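Local coordinates for protein leucine aminopeptidase (Fimbriiglobus ruber, PDB 7D1B) that binds zinc and probably cyclises the N-terminal glutamine of peptides, as a glutaminyl cyclase built on the fold of the M28 aminopeptidases, at residues Pro66-Thr71 and Tyr131-Ala136; Ala243-Ser248 and Asp285-Leu290; Met110-Ala115 and Val182-Glu187. All blocks are in the same frame, centred on the assembly; numbering follows the deposited sequence.

Contact 1. Residues Pro66-Thr71 and Tyr131-Ala136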
loop_
_atom_site.group_PDB
_atom_site.type_symbol
_atom_site.label_atom_id
_atom_site.label_comp_id
_atom_site.label_asym_id
_atom_site.label_seq_id
_atom_site.Cartn_x
_atom_site.Cartn_y
_atom_site.Cartn_z
ATOM N N PRO A 66 18.211 -0.106 -0.324
ATOM C CA PRO A 66 17.214 -1.136 -0.637
ATOM C C PRO A 66 16.695 -1.828 0.619
ATOM O O PRO A 66 17.421 -2.019 1.607
ATOM C CB PRO A 66 17.984 -2.106 -1.541
ATOM C CG PRO A 66 18.987 -1.208 -2.244
ATOM C CD PRO A 66 19.416 -0.219 -1.166
ATOM N N ARG A 67 15.419 -2.194 0.566
ATOM C CA ARG A 67 14.738 -2.901 1.641
ATOM C C ARG A 67 14.190 -4.213 1.091
ATOM O O ARG A 67 12.988 -4.500 1.154
ATOM C CB ARG A 67 13.634 -2.012 2.225
ATOM C CG ARG A 67 14.171 -0.788 2.972
ATOM C CD ARG A 67 13.447 0.475 2.507
ATOM N NE ARG A 67 14.023 0.930 1.253
ATOM C CZ ARG A 67 13.372 1.560 0.274
ATOM N NH1 ARG A 67 12.068 1.731 0.321
ATOM N NH2 ARG A 67 14.062 1.999 -0.785
ATOM N N ILE A 68 15.082 -5.012 0.514
ATOM C CA ILE A 68 14.704 -6.307 -0.040
ATOM C C ILE A 68 14.323 -7.242 1.108
ATOM O O ILE A 68 14.896 -7.174 2.206
ATOM C CB ILE A 68 15.901 -6.854 -0.841
ATOM C CG1 ILE A 68 16.230 -5.921 -2.024
ATOM C CG2 ILE A 68 15.638 -8.280 -1.291
ATOM C CD1 ILE A 68 17.617 -6.157 -2.619
ATOM N N SER A 69 13.332 -8.105 0.885
ATOM C CA SER A 69 12.947 -9.055 1.931
ATOM C C SER A 69 14.171 -9.784 2.476
ATOM O O SER A 69 15.057 -10.195 1.720
ATOM C CB SER A 69 11.987 -10.101 1.381
ATOM O OG SER A 69 10.792 -9.499 0.962
ATOM N N GLY A 70 14.209 -9.951 3.797
ATOM C CA GLY A 70 15.218 -10.773 4.431
ATOM C C GLY A 70 16.565 -10.116 4.594
ATOM O O GLY A 70 17.547 -10.824 4.825
ATOM N N THR A 71 16.649 -8.789 4.481
ATOM C CA THR A 71 17.921 -8.081 4.516
ATOM C C THR A 71 17.965 -7.081 5.663
ATOM O O THR A 71 16.921 -6.664 6.189
ATOM C CB THR A 71 18.190 -7.319 3.209
ATOM O OG1 THR A 71 17.229 -6.259 3.068
ATOM C CG2 THR A 71 18.154 -8.252 1.997
ATOM N N TYR A 131 5.983 -3.176 1.278
ATOM C CA TYR A 131 7.120 -2.383 1.719
ATOM C C TYR A 131 8.461 -3.065 1.475
ATOM O O TYR A 131 9.495 -2.461 1.768
ATOM C CB TYR A 131 6.981 -1.861 3.163
ATOM C CG TYR A 131 7.169 -2.838 4.314
ATOM C CD1 TYR A 131 6.824 -4.188 4.230
ATOM C CD2 TYR A 131 7.650 -2.375 5.518
ATOM C CE1 TYR A 131 6.992 -5.046 5.328
ATOM C CE2 TYR A 131 7.820 -3.214 6.608
ATOM C CZ TYR A 131 7.493 -4.548 6.512
ATOM O OH TYR A 131 7.678 -5.347 7.618
ATOM N N ASP A 132 8.488 -4.282 0.935
ATOM C CA ASP A 132 9.736 -4.801 0.393
ATOM C C ASP A 132 10.050 -4.075 -0.907
ATOM O O ASP A 132 9.158 -3.574 -1.587
ATOM C CB ASP A 132 9.642 -6.310 0.162
ATOM C CG ASP A 132 8.638 -6.674 -0.924
ATOM O OD1 ASP A 132 7.465 -6.212 -0.864
ATOM O OD2 ASP A 132 9.006 -7.457 -1.829
ATOM N N THR A 133 11.323 -4.006 -1.263
ATOM C CA THR A 133 11.698 -3.429 -2.546
ATOM C C THR A 133 12.213 -4.524 -3.464
ATOM O O THR A 133 12.891 -5.465 -3.026
ATOM C CB THR A 133 12.691 -2.267 -2.419
ATOM O OG1 THR A 133 13.916 -2.705 -1.805
ATOM C CG2 THR A 133 12.087 -1.122 -1.600
ATOM N N ARG A 134 11.893 -4.400 -4.740
ATOM C CA ARG A 134 12.290 -5.403 -5.714
ATOM C C ARG A 134 13.815 -5.479 -5.782
ATOM O O ARG A 134 14.490 -4.447 -5.723
ATOM C CB ARG A 134 11.751 -4.997 -7.078
ATOM C CG ARG A 134 11.719 -6.115 -8.089
ATOM C CD ARG A 134 11.137 -5.612 -9.410
ATOM N NE ARG A 134 11.147 -6.657 -10.417
ATOM C CZ ARG A 134 10.128 -7.451 -10.728
ATOM N NH1 ARG A 134 10.305 -8.401 -11.646
ATOM N NH2 ARG A 134 8.954 -7.332 -10.117
ATOM N N PRO A 135 14.395 -6.673 -5.922
ATOM C CA PRO A 135 15.864 -6.759 -5.889
ATOM C C PRO A 135 16.550 -5.996 -7.003
ATOM O O PRO A 135 17.689 -5.555 -6.811
ATOM C CB PRO A 135 16.136 -8.270 -5.949
ATOM C CG PRO A 135 14.911 -8.866 -5.267
ATOM C CD PRO A 135 13.766 -7.999 -5.773
ATOM N N ALA A 136 15.905 -5.830 -8.153
ATOM C CA ALA A 136 16.532 -5.153 -9.276
ATOM C C ALA A 136 15.479 -4.375 -10.044
ATOM O O ALA A 136 14.293 -4.728 -10.039
ATOM C CB ALA A 136 17.220 -6.144 -10.231
HETATM O O HOH W 1 9.790 0.643 1.456
HETATM O O HOH W 2 11.914 -7.915 -1.846
#

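Contact 2. Residues Ala243-Ser248 and Asp285-Leu290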
loop_
_atom_site.group_PDB
_atom_site.type_symbol
_atom_site.label_atom_id
_atom_site.label_comp_id
_atom_site.label_asym_id
_atom_site.label_seq_id
_atom_site.Cartn_x
_atom_site.Cartn_y
_atom_site.Cartn_z
ATOM N N ALA A 243 -6.858 5.212 -12.311
ATOM C CA ALA A 243 -8.000 4.686 -13.035
ATOM C C ALA A 243 -8.483 3.388 -12.397
ATOM O O ALA A 243 -7.949 2.918 -11.393
ATOM C CB ALA A 243 -7.661 4.534 -14.527
ATOM N N MET A 244 -9.522 2.809 -12.986
ATOM C CA MET A 244 -10.219 1.678 -12.393
ATOM C C MET A 244 -9.754 0.385 -13.053
ATOM O O MET A 244 -9.945 0.185 -14.255
ATOM C CB MET A 244 -11.717 1.877 -12.575
ATOM C CG MET A 244 -12.202 3.127 -11.870
ATOM S SD MET A 244 -13.913 3.476 -12.287
ATOM C CE MET A 244 -14.315 4.687 -11.024
ATOM N N GLU A 245 -9.132 -0.495 -12.280
ATOM C CA GLU A 245 -8.739 -1.767 -12.888
ATOM C C GLU A 245 -9.684 -2.876 -12.489
ATOM O O GLU A 245 -10.469 -2.744 -11.549
ATOM C CB GLU A 245 -7.266 -2.181 -12.767
ATOM C CG GLU A 245 -6.761 -2.578 -11.375
ATOM C CD GLU A 245 -7.207 -3.969 -10.907
ATOM O OE1 GLU A 245 -7.691 -4.056 -9.764
ATOM O OE2 GLU A 245 -7.112 -4.956 -11.675
ATOM N N GLY A 246 -9.633 -3.948 -13.276
ATOM C CA GLY A 246 -10.730 -4.889 -13.294
ATOM C C GLY A 246 -10.906 -5.675 -12.014
ATOM O O GLY A 246 -12.037 -5.956 -11.615
ATOM N N TYR A 247 -9.809 -6.106 -11.376
ATOM C CA TYR A 247 -10.022 -6.895 -10.166
ATOM C C TYR A 247 -10.689 -6.057 -9.083
ATOM O O TYR A 247 -11.545 -6.556 -8.342
ATOM C CB TYR A 247 -8.714 -7.500 -9.673
ATOM C CG TYR A 247 -8.177 -8.557 -10.595
ATOM C CD1 TYR A 247 -8.794 -9.795 -10.700
ATOM C CD2 TYR A 247 -7.043 -8.322 -11.348
ATOM C CE1 TYR A 247 -8.283 -10.783 -11.546
ATOM C CE2 TYR A 247 -6.521 -9.295 -12.193
ATOM C CZ TYR A 247 -7.157 -10.514 -12.294
ATOM O OH TYR A 247 -6.651 -11.479 -13.135
ATOM N N SER A 248 -10.321 -4.776 -9.003
ATOM C CA SER A 248 -10.929 -3.849 -8.050
ATOM C C SER A 248 -12.396 -3.626 -8.372
ATOM O O SER A 248 -13.252 -3.657 -7.482
ATOM C CB SER A 248 -10.205 -2.511 -8.137
ATOM O OG SER A 248 -8.841 -2.639 -7.770
ATOM N N ASP A 285 -2.054 -7.755 -7.970
ATOM C CA ASP A 285 -1.389 -6.968 -6.944
ATOM C C ASP A 285 -1.780 -7.554 -5.587
ATOM O O ASP A 285 -2.454 -8.591 -5.496
ATOM C CB ASP A 285 -1.754 -5.489 -7.107
ATOM C CG ASP A 285 -0.669 -4.549 -6.664
ATOM O OD1 ASP A 285 0.248 -4.957 -5.926
ATOM O OD2 ASP A 285 -0.738 -3.345 -7.045
ATOM N N ASP A 286 -1.350 -6.888 -4.514
ATOM C CA ASP A 286 -1.613 -7.376 -3.168
ATOM C C ASP A 286 -3.093 -7.407 -2.809
ATOM O O ASP A 286 -3.444 -8.038 -1.806
ATOM C CB ASP A 286 -0.836 -6.535 -2.150
ATOM C CG ASP A 286 0.629 -6.927 -2.033
ATOM O OD1 ASP A 286 0.938 -8.146 -1.973
ATOM O OD2 ASP A 286 1.468 -6.010 -1.931
ATOM N N HIS A 287 -3.966 -6.735 -3.574
ATOM C CA HIS A 287 -5.392 -6.747 -3.258
ATOM C C HIS A 287 -6.085 -8.031 -3.701
ATOM O O HIS A 287 -7.205 -8.296 -3.263
ATOM C CB HIS A 287 -6.089 -5.536 -3.864
ATOM C CG HIS A 287 -6.076 -5.521 -5.357
ATOM N ND1 HIS A 287 -4.951 -5.821 -6.106
ATOM C CD2 HIS A 287 -7.064 -5.232 -6.236
ATOM C CE1 HIS A 287 -5.259 -5.709 -7.390
ATOM N NE2 HIS A 287 -6.530 -5.340 -7.494
ATOM N N ILE A 288 -5.443 -8.840 -4.549
ATOM C CA ILE A 288 -6.078 -10.072 -5.020
ATOM C C ILE A 288 -6.336 -11.020 -3.856
ATOM O O ILE A 288 -7.436 -11.549 -3.699
ATOM C CB ILE A 288 -5.206 -10.744 -6.093
ATOM C CG1 ILE A 288 -4.993 -9.807 -7.288
ATOM C CG2 ILE A 288 -5.790 -12.106 -6.500
ATOM C CD1 ILE A 288 -6.238 -9.517 -8.065
ATOM N N ALA A 289 -5.329 -11.224 -3.004
ATOM C CA ALA A 289 -5.511 -12.166 -1.904
ATOM C C ALA A 289 -6.597 -11.683 -0.959
ATOM O O ALA A 289 -7.350 -12.490 -0.399
ATOM C CB ALA A 289 -4.203 -12.347 -1.143
ATOM N N LEU A 290 -6.701 -10.360 -0.769
ATOM C CA LEU A 290 -7.733 -9.805 0.109
ATOM C C LEU A 290 -9.124 -10.055 -0.457
ATOM O O LEU A 290 -10.008 -10.554 0.251
ATOM C CB LEU A 290 -7.485 -8.304 0.338
ATOM C CG LEU A 290 -6.122 -7.931 0.912
ATOM C CD1 LEU A 290 -6.028 -6.420 1.061
ATOM C CD2 LEU A 290 -5.894 -8.594 2.247
#

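Contact 3. Residues Met110-Ala115 and Val182-Glu187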
loop_
_atom_site.group_PDB
_atom_site.type_symbol
_atom_site.label_atom_id
_atom_site.label_comp_id
_atom_site.label_asym_id
_atom_site.label_seq_id
_atom_site.Cartn_x
_atom_site.Cartn_y
_atom_site.Cartn_z
ATOM N N MET A 110 10.109 -13.294 6.407
ATOM C CA MET A 110 9.195 -12.242 6.000
ATOM C C MET A 110 8.467 -11.738 7.235
ATOM O O MET A 110 8.182 -12.508 8.169
ATOM C CB MET A 110 8.165 -12.792 5.015
ATOM C CG MET A 110 8.782 -13.345 3.777
ATOM S SD MET A 110 9.061 -11.970 2.651
ATOM C CE MET A 110 9.569 -12.831 1.144
ATOM N N THR A 111 8.124 -10.451 7.217
ATOM C CA THR A 111 7.346 -9.862 8.310
ATOM C C THR A 111 6.353 -8.863 7.737
ATOM O O THR A 111 6.765 -7.840 7.179
ATOM C CB THR A 111 8.247 -9.146 9.331
ATOM O OG1 THR A 111 9.288 -10.024 9.762
ATOM C CG2 THR A 111 7.435 -8.709 10.556
ATOM N N ASN A 112 5.053 -9.126 7.886
ATOM C CA ASN A 112 4.086 -8.060 7.651
ATOM C C ASN A 112 3.993 -7.214 8.916
ATOM O O ASN A 112 4.125 -7.719 10.030
ATOM C CB ASN A 112 2.691 -8.617 7.372
ATOM C CG ASN A 112 2.602 -9.448 6.103
ATOM O OD1 ASN A 112 3.327 -9.217 5.120
ATOM N ND2 ASN A 112 1.676 -10.403 6.108
ATOM N N LEU A 113 3.779 -5.919 8.747
ATOM C CA LEU A 113 3.600 -5.021 9.888
ATOM C C LEU A 113 2.175 -4.488 9.882
ATOM O O LEU A 113 1.654 -4.099 8.837
ATOM C CB LEU A 113 4.573 -3.848 9.802
ATOM C CG LEU A 113 5.124 -3.090 11.008
ATOM C CD1 LEU A 113 5.819 -4.047 11.959
ATOM C CD2 LEU A 113 6.089 -1.988 10.590
ATOM N N ILE A 114 1.533 -4.473 11.041
ATOM C CA ILE A 114 0.182 -3.942 11.162
ATOM C C ILE A 114 0.214 -2.856 12.223
ATOM O O ILE A 114 0.613 -3.112 13.361
ATOM C CB ILE A 114 -0.832 -5.029 11.537
ATOM C CG1 ILE A 114 -0.807 -6.177 10.524
ATOM C CG2 ILE A 114 -2.243 -4.421 11.667
ATOM C CD1 ILE A 114 -1.497 -7.439 11.021
ATOM N N ALA A 115 -0.215 -1.653 11.861
ATOM C CA ALA A 115 -0.371 -0.544 12.804
ATOM C C ALA A 115 -1.865 -0.275 12.935
ATOM O O ALA A 115 -2.505 0.155 11.974
ATOM C CB ALA A 115 0.378 0.696 12.332
ATOM N N VAL A 182 -1.634 -1.822 6.995
ATOM C CA VAL A 182 -0.995 -3.120 6.823
ATOM C C VAL A 182 0.098 -2.969 5.771
ATOM O O VAL A 182 -0.169 -2.543 4.636
ATOM C CB VAL A 182 -2.006 -4.216 6.435
ATOM C CG1 VAL A 182 -1.295 -5.558 6.272
ATOM C CG2 VAL A 182 -3.138 -4.293 7.478
ATOM N N LEU A 183 1.324 -3.331 6.151
ATOM C CA LEU A 183 2.479 -3.316 5.262
ATOM C C LEU A 183 2.851 -4.757 4.938
ATOM O O LEU A 183 3.222 -5.535 5.836
ATOM C CB LEU A 183 3.640 -2.576 5.918
ATOM C CG LEU A 183 3.332 -1.075 5.997
ATOM C CD1 LEU A 183 4.172 -0.433 7.066
ATOM C CD2 LEU A 183 3.543 -0.435 4.650
ATOM N N PHE A 184 2.716 -5.121 3.662
ATOM C CA PHE A 184 2.999 -6.478 3.204
ATOM C C PHE A 184 4.463 -6.628 2.820
ATOM O O PHE A 184 4.979 -5.881 1.977
ATOM C CB PHE A 184 2.170 -6.820 1.973
ATOM C CG PHE A 184 0.680 -6.743 2.182
ATOM C CD1 PHE A 184 0.039 -7.489 3.175
ATOM C CD2 PHE A 184 -0.095 -5.926 1.364
ATOM C CE1 PHE A 184 -1.343 -7.416 3.332
ATOM C CE2 PHE A 184 -1.470 -5.862 1.518
ATOM C CZ PHE A 184 -2.089 -6.600 2.501
ATOM N N ASP A 185 5.122 -7.626 3.404
ATOM C CA ASP A 185 6.429 -8.030 2.922
ATOM C C ASP A 185 6.273 -8.894 1.666
ATOM O O ASP A 185 5.184 -9.385 1.340
ATOM C CB ASP A 185 7.137 -8.825 4.020
ATOM C CG ASP A 185 8.667 -8.764 3.943
ATOM O OD1 ASP A 185 9.252 -8.363 2.901
ATOM O OD2 ASP A 185 9.294 -9.123 4.972
ATOM N N GLY A 186 7.380 -9.078 0.961
ATOM C CA GLY A 186 7.464 -10.118 -0.046
ATOM C C GLY A 186 6.476 -9.985 -1.181
ATOM O O GLY A 186 6.076 -10.997 -1.772
ATOM N N GLU A 187 6.084 -8.755 -1.535
ATOM C CA GLU A 187 5.258 -8.617 -2.728
ATOM C C GLU A 187 6.044 -8.977 -3.978
ATOM O O GLU A 187 5.506 -9.608 -4.889
ATOM C CB GLU A 187 4.688 -7.211 -2.871
ATOM C CG GLU A 187 3.678 -7.118 -4.015
ATOM C CD GLU A 187 4.122 -6.252 -5.123
ATOM O OE1 GLU A 187 4.923 -5.324 -4.901
ATOM O OE2 GLU A 187 3.653 -6.514 -6.243
#

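Contact 1. Residues Pro66-Thr71 and Tyr131-Ala136
Two irregular loops, Pro66-Thr71 and Tyr131-Ala136, meet here nearly at right angles (101°), closest where the CA atoms of Ile68 and Thr133 lie 4.9 Å apart. No strand pairing joins the loops; Thr133 binds Arg67 through both its N and its OG1. Its main-chain N donates to Arg67 O over 3.0 Å, reaching that oxygen from well above the carbonyl plane, while its OG1 takes the hydrogen of Arg67 N at 2.9 Å. Thr133 OG1 stands between its own N and carbonyl carbon (chi1 61°), a rotation that leaves the methyl CG2 to lie over one face of the Arg67 guanidinium, 3.4 Å from Arg67 NH1. The Arg67 chain folds at chi2 and chi3 to bring this flat group there. Its NE, NH1 and NH2 are engaged by Gly65 O, Thr157 OG1 and Ala151 O respectively. One water accepts from Arg67 NH1 and lies within hydrogen-bonding reach of Tyr131 O, which Gln77 NE2 also serves. A second accepts from Ser69 N and donates to Asp132 OD2 and Thr133 O, so it links the two loops; Asp132 OD1 pairs with His130 ND1. Ile68 and Pro135 make the apolar part, Ile68 CG2 lying 4.1 Å from Pro135 CG. Ile68 also begins a type II turn ending at Thr71, the N-cap of helix 72-87. Beyond Thr133, the extended Arg134 forms a salt bridge with Glu188, a zinc ligand, and through it the loop after strand 123-130 borders the zinc site of this M28-family enzyme.

Contact 2. Residues Ala243-Ser248 and Asp285-Leu290
Glu245 caps the start of helix 246-251, and His287, near the start of helix 287-292, donates to the same carboxylate, a case of one side chain serving both a helix end and a tertiary contact. Glu245 OE1 is gripped by three donors. Ser248 N reaches it at 2.8 Å from above the carboxylate plane; Ser248 OG uses the anti lone pair; His287 NE2 arrives from across the contact at 2.9 Å. That last bond also meets OE1 from above the plane, and the carboxylate and imidazole stand almost perpendicular, 85° apart. Glu245 OE2 takes Tyr247 N at 2.9 Å and, further off in sequence, Val283 N. Glu245 can serve so many partners because its chain curls back at chi1 and chi2 (70° and 76°) over the first turn. With several N-H groups directed at it, the carboxylate is probably stabilised in its charged form. Ser248 OG passes the imidazole obliquely, 3.5 Å from His287 CD2, and is also hydrogen-bonded to Asp299 N of strand 297-300. Alongside this polar cluster lies a tight apolar one: Ile288 CD1 sits over one face of the Tyr247 phenol in a CH-pi contact, 3.3 Å from Tyr247 CG. The same methyl overhangs the rim of the His287 ring. Around the contact, His287 packs on Leu231 of strand 225-232 and on Ala297 and Asp299 of strand 297-300, the latter strand also touching Ser248 through Val298. Leu290 reaches across to helix 206-218, so helix 287-292 lies between that helix and the capped helix 246-251, against the last two strands of the sheet.

Contact 3. Residues Met110-Ala115 and Val182-Glu187
Asp185 and Asn112 continue, with their side chains, an antiparallel pairing that the backbone abandons where strand 178-184 ends. The regular part is short: Leu113 and Leu183 form a hydrogen-bonded pair, with Leu183 N almost straight onto Leu113 O (177°) and Leu113 CB 4.2 Å from Leu183 CB. Ile114 and Val182 follow as a non-hydrogen-bonded pair, and on their side of the sheet Ile114 CG1 lies 4.3 Å from Val182 CG2. Past Phe184 the side chains take over. Asn112 holds its amide beside its own backbone N (chi1 -64°), which sends OD1 across to accept from Asp185 N at 2.9 Å, with the donor in the carbonyl plane. Its other amide end, ND2, is taken by Gln95 OE1 and Gly207 O, so the amide's rotation is fixed from both ends. The same OD1 comes near the edge of the Phe184 ring. Asp185 answers in the reverse direction. Its CG swings to the side opposite its backbone N (chi1 -153°), and OD2 accepts from Thr111 N at 2.9 Å on its anti lone pair. Asp185 OD1 is hydrogen-bonded to Ser69 OG and takes a weak bond from Gly186 N. Met110, in one of its two conformers, crosses Asp185 at about a right angle, its SD 3.5 Å from Asp185 CG. Gly186 then turns the chain aside with a positive phi, leading to the zinc ligand Glu188. Strand 108-117 lies between strands 91-99 and 178-184, while helix 72-87 covers the face bearing Leu113; on the opposite face, Val182 meets Ile126 and Cys128 of strand 123-130.

Overall arrangement
From the N terminus, residues 66-71 come first, leading into helix 72-87, and residues 110-115 follow on the second strand of the sheet. Contact 1 closes when residues 131-136 leave strand 123-130; contact 3 closes later, at residues 182-187, so the two cross. They also touch: Tyr131 OH lies 2.7 Å from Thr111 O, a probable hydrogen bond. Contact 2 opens and closes afterwards, in series, joining the helices near the other edge of the sheet. It meets contact 3 where Leu290 and Asp286 pack on Phe184. Contacts 1 and 3 tie helix 72-87 and the sheet to loops beside the zinc site, while contact 2 joins helices 246-251 and 287-292.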